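Local structure of putative citrate lyase (Ralstonia eutropha, 3QQW) at residues Ala23-Ala29 with Val48-Asp54. The protein probably acts as a magnesium-dependent lyase of the HpcH/HpaI aldolase and citrate lyase family, perhaps cleaving citramalyl-CoA. Sequence-based numbering, arbitrary orientation.
Sequences AACEHFA and VFDVTCD
The F28 ring, a flat aromatic, offers one face to T52 CB, which sits over its centre, 3.7 Å from the centroid, a CH-pi contact; at its edge lie E26 O, in plane, and the carboxylate of D54, OD2 3.8 Å from CD2, with the two planes 78° apart. Threonine suits this place because its branches do different work: CG2, anti to the backbone N, packs on CE2 of F28 at 3.5 Å, while OG1 donates to E26 OE2 over 2.6 Å, from well above the carboxylate plane, and also hydrogen-bonds Y114 OH. The extended glutamate chain carries that acid to the hydroxyl. As acids, E26 and D50 can share the R251 guanidinium; D50 also pairs with R84. On the other face, H27 CB meets the F49 ring obliquely, 3.7 Å from CD2, and the small C25 and A29 pack towards helices 260-267 and 32-45. Between the strands, five backbone bonds alternate in parallel register, from D50 N to C25 O through D54 N to A29 O. Strand 25-29, helix 32-45 and strand 49-54 form the first beta-alpha-beta unit of a TIM barrel, E26, F28, D50 and T52 facing inward; D54 also salt-bridges R88, a predicted substrate-binding residue.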
ATOM      1  N   ALA C  23       8.588  18.038  19.632  1.00 38.20           N
ATOM      2  CA  ALA C  23       8.847  19.215  18.826  1.00 37.07           C
ATOM      3  C   ALA C  23       8.659  18.860  17.366  1.00 41.59           C
ATOM      4  O   ALA C  23       8.970  17.744  16.935  1.00 40.26           O
ATOM      5  CB  ALA C  23      10.264  19.696  19.081  1.00 36.87           C
ATOM      6  N   ALA C  24       8.123  19.800  16.613  1.00 40.44           N
ATOM      7  CA  ALA C  24       7.853  19.664  15.175  1.00 39.21           C
ATOM      8  C   ALA C  24       9.138  19.565  14.356  1.00 39.45           C
ATOM      9  O   ALA C  24       9.122  19.108  13.217  1.00 38.88           O
ATOM     10  CB  ALA C  24       7.066  20.869  14.731  1.00 40.75           C
ATOM     11  N   CYS C  25      10.256  19.989  14.944  1.00 35.33           N
ATOM     12  CA  CYS C  25      11.528  20.058  14.241  1.00 33.65           C
ATOM     13  C   CYS C  25      12.657  19.392  14.991  1.00 37.09           C
ATOM     14  O   CYS C  25      12.763  19.505  16.211  1.00 35.54           O
ATOM     15  CB  CYS C  25      11.860  21.522  13.956  1.00 33.93           C
ATOM     16  SG  CYS C  25      13.365  21.759  12.990  1.00 36.87           S
ATOM     17  N   GLU C  26      13.540  18.755  14.229  1.00 34.86           N
ATOM     18  CA  GLU C  26      14.721  18.079  14.750  1.00 34.16           C
ATOM     19  C   GLU C  26      15.919  18.546  13.963  1.00 37.05           C
ATOM     20  O   GLU C  26      16.052  18.199  12.783  1.00 36.16           O
ATOM     21  CB  GLU C  26      14.571  16.552  14.690  1.00 34.17           C
ATOM     22  CG  GLU C  26      15.652  15.838  15.487  1.00 36.61           C
ATOM     23  CD  GLU C  26      15.551  14.330  15.463  1.00 47.22           C
ATOM     24  OE1 GLU C  26      14.546  13.807  15.985  1.00 43.18           O
ATOM     25  OE2 GLU C  26      16.473  13.667  14.935  1.00 41.42           O
ATOM     26  N   HIS C  27      16.769  19.357  14.601  1.00 34.18           N
ATOM     27  CA  HIS C  27      17.934  19.953  13.956  1.00 35.63           C
ATOM     28  C   HIS C  27      19.191  19.100  14.169  1.00 40.72           C
ATOM     29  O   HIS C  27      19.482  18.687  15.289  1.00 39.94           O
ATOM     30  CB  HIS C  27      18.149  21.378  14.462  1.00 37.86           C
ATOM     31  CG  HIS C  27      19.223  22.099  13.730  1.00 43.62           C
ATOM     32  ND1 HIS C  27      19.024  22.581  12.442  1.00 46.72           N
ATOM     33  CD2 HIS C  27      20.490  22.372  14.111  1.00 46.65           C
ATOM     34  CE1 HIS C  27      20.173  23.131  12.088  1.00 47.60           C
ATOM     35  NE2 HIS C  27      21.083  23.033  13.062  1.00 47.96           N
ATOM     36  N   PHE C  28      19.916  18.807  13.077  1.00 37.75           N
ATOM     37  CA  PHE C  28      21.156  18.034  13.126  1.00 36.59           C
ATOM     38  C   PHE C  28      22.362  18.940  13.138  1.00 42.65           C
ATOM     39  O   PHE C  28      22.354  19.952  12.448  1.00 43.51           O
ATOM     40  CB  PHE C  28      21.242  17.075  11.931  1.00 36.87           C
ATOM     41  CG  PHE C  28      20.422  15.841  12.172  1.00 35.15           C
ATOM     42  CD1 PHE C  28      19.030  15.912  12.253  1.00 35.55           C
ATOM     43  CD2 PHE C  28      21.033  14.606  12.336  1.00 35.74           C
ATOM     44  CE1 PHE C  28      18.279  14.779  12.512  1.00 35.47           C
ATOM     45  CE2 PHE C  28      20.271  13.455  12.532  1.00 36.70           C
ATOM     46  CZ  PHE C  28      18.906  13.553  12.634  1.00 34.47           C
ATOM     47  N   ALA C  29      23.392  18.557  13.922  1.00 39.56           N
ATOM     48  CA  ALA C  29      24.692  19.240  14.105  1.00 40.57           C
ATOM     49  C   ALA C  29      25.733  18.154  14.411  1.00 44.71           C
ATOM     50  O   ALA C  29      25.499  17.311  15.279  1.00 43.46           O
ATOM     51  CB  ALA C  29      24.620  20.278  15.227  1.00 40.71           C
ATOM     52  N   VAL C  48      11.461  24.476  20.838  1.00 41.16           N
ATOM     53  CA  VAL C  48      10.541  24.284  19.685  1.00 39.43           C
ATOM     54  C   VAL C  48      11.162  23.289  18.708  1.00 40.15           C
ATOM     55  O   VAL C  48      10.494  22.799  17.804  1.00 39.27           O
ATOM     56  CB  VAL C  48      10.115  25.605  18.971  1.00 42.25           C
ATOM     57  CG1 VAL C  48       9.340  26.506  19.920  1.00 43.23           C
ATOM     58  CG2 VAL C  48      11.302  26.335  18.344  1.00 41.39           C
ATOM     59  N   PHE C  49      12.443  22.981  18.907  1.00 36.65           N
ATOM     60  CA  PHE C  49      13.164  22.005  18.111  1.00 35.28           C
ATOM     61  C   PHE C  49      14.113  21.200  19.002  1.00 39.31           C
ATOM     62  O   PHE C  49      14.628  21.719  20.008  1.00 38.07           O
ATOM     63  CB  PHE C  49      13.933  22.668  16.952  1.00 36.66           C
ATOM     64  CG  PHE C  49      15.132  23.492  17.369  1.00 37.60           C
ATOM     65  CD1 PHE C  49      14.979  24.804  17.818  1.00 39.43           C
ATOM     66  CD2 PHE C  49      16.418  22.976  17.264  1.00 38.29           C
ATOM     67  CE1 PHE C  49      16.091  25.570  18.169  1.00 40.73           C
ATOM     68  CE2 PHE C  49      17.529  23.742  17.635  1.00 39.96           C
ATOM     69  CZ  PHE C  49      17.358  25.036  18.070  1.00 38.67           C
ATOM     70  N   ASP C  50      14.317  19.928  18.628  1.00 34.66           N
ATOM     71  CA  ASP C  50      15.270  19.053  19.268  1.00 34.31           C
ATOM     72  C   ASP C  50      16.601  19.136  18.523  1.00 36.87           C
ATOM     73  O   ASP C  50      16.634  19.518  17.365  1.00 34.74           O
ATOM     74  CB  ASP C  50      14.756  17.613  19.287  1.00 35.64           C
ATOM     75  CG  ASP C  50      13.621  17.346  20.242  1.00 44.76           C
ATOM     76  OD1 ASP C  50      13.478  18.114  21.239  1.00 43.63           O
ATOM     77  OD2 ASP C  50      12.916  16.336  20.046  1.00 45.75           O
ATOM     78  N   VAL C  51      17.702  18.777  19.185  1.00 34.62           N
ATOM     79  CA  VAL C  51      19.013  18.774  18.545  1.00 32.66           C
ATOM     80  C   VAL C  51      19.498  17.338  18.469  1.00 34.79           C
ATOM     81  O   VAL C  51      19.529  16.644  19.477  1.00 35.82           O
ATOM     82  CB  VAL C  51      20.009  19.687  19.291  1.00 38.01           C
ATOM     83  CG1 VAL C  51      21.405  19.592  18.695  1.00 38.25           C
ATOM     84  CG2 VAL C  51      19.529  21.126  19.285  1.00 39.64           C
ATOM     85  N   THR C  52      19.883  16.885  17.285  1.00 32.31           N
ATOM     86  CA  THR C  52      20.498  15.580  17.147  1.00 33.43           C
ATOM     87  C   THR C  52      21.979  15.780  16.905  1.00 37.75           C
ATOM     88  O   THR C  52      22.377  16.402  15.919  1.00 38.82           O
ATOM     89  CB  THR C  52      19.842  14.691  16.060  1.00 40.00           C
ATOM     90  OG1 THR C  52      18.447  14.622  16.307  1.00 41.54           O
ATOM     91  CG2 THR C  52      20.399  13.279  16.064  1.00 31.73           C
ATOM     92  N   CYS C  53      22.787  15.286  17.832  1.00 34.96           N
ATOM     93  CA  CYS C  53      24.244  15.290  17.714  1.00 35.43           C
ATOM     94  C   CYS C  53      24.580  14.135  16.842  1.00 41.53           C
ATOM     95  O   CYS C  53      24.313  12.976  17.181  1.00 39.81           O
ATOM     96  CB  CYS C  53      24.914  15.197  19.079  1.00 35.08           C
ATOM     97  SG  CYS C  53      24.325  16.426  20.254  1.00 38.13           S
ATOM     98  N   ASP C  54      24.971  14.459  15.637  1.00 42.18           N
ATOM     99  CA  ASP C  54      25.209  13.465  14.626  1.00 43.25           C
ATOM    100  C   ASP C  54      26.568  12.775  14.795  1.00 52.46           C
ATOM    101  O   ASP C  54      27.569  13.437  14.693  1.00 54.78           O
ATOM    102  CB  ASP C  54      25.086  14.119  13.254  1.00 44.39           C
ATOM    103  CG  ASP C  54      24.748  13.129  12.160  1.00 49.82           C
ATOM    104  OD1 ASP C  54      24.824  11.899  12.420  1.00 47.04           O
ATOM    105  OD2 ASP C  54      24.417  13.574  11.046  1.00 54.20           O
TER
HETATM  106  O   HOH W   1       8.013  22.362  17.845  1.00 36.31           O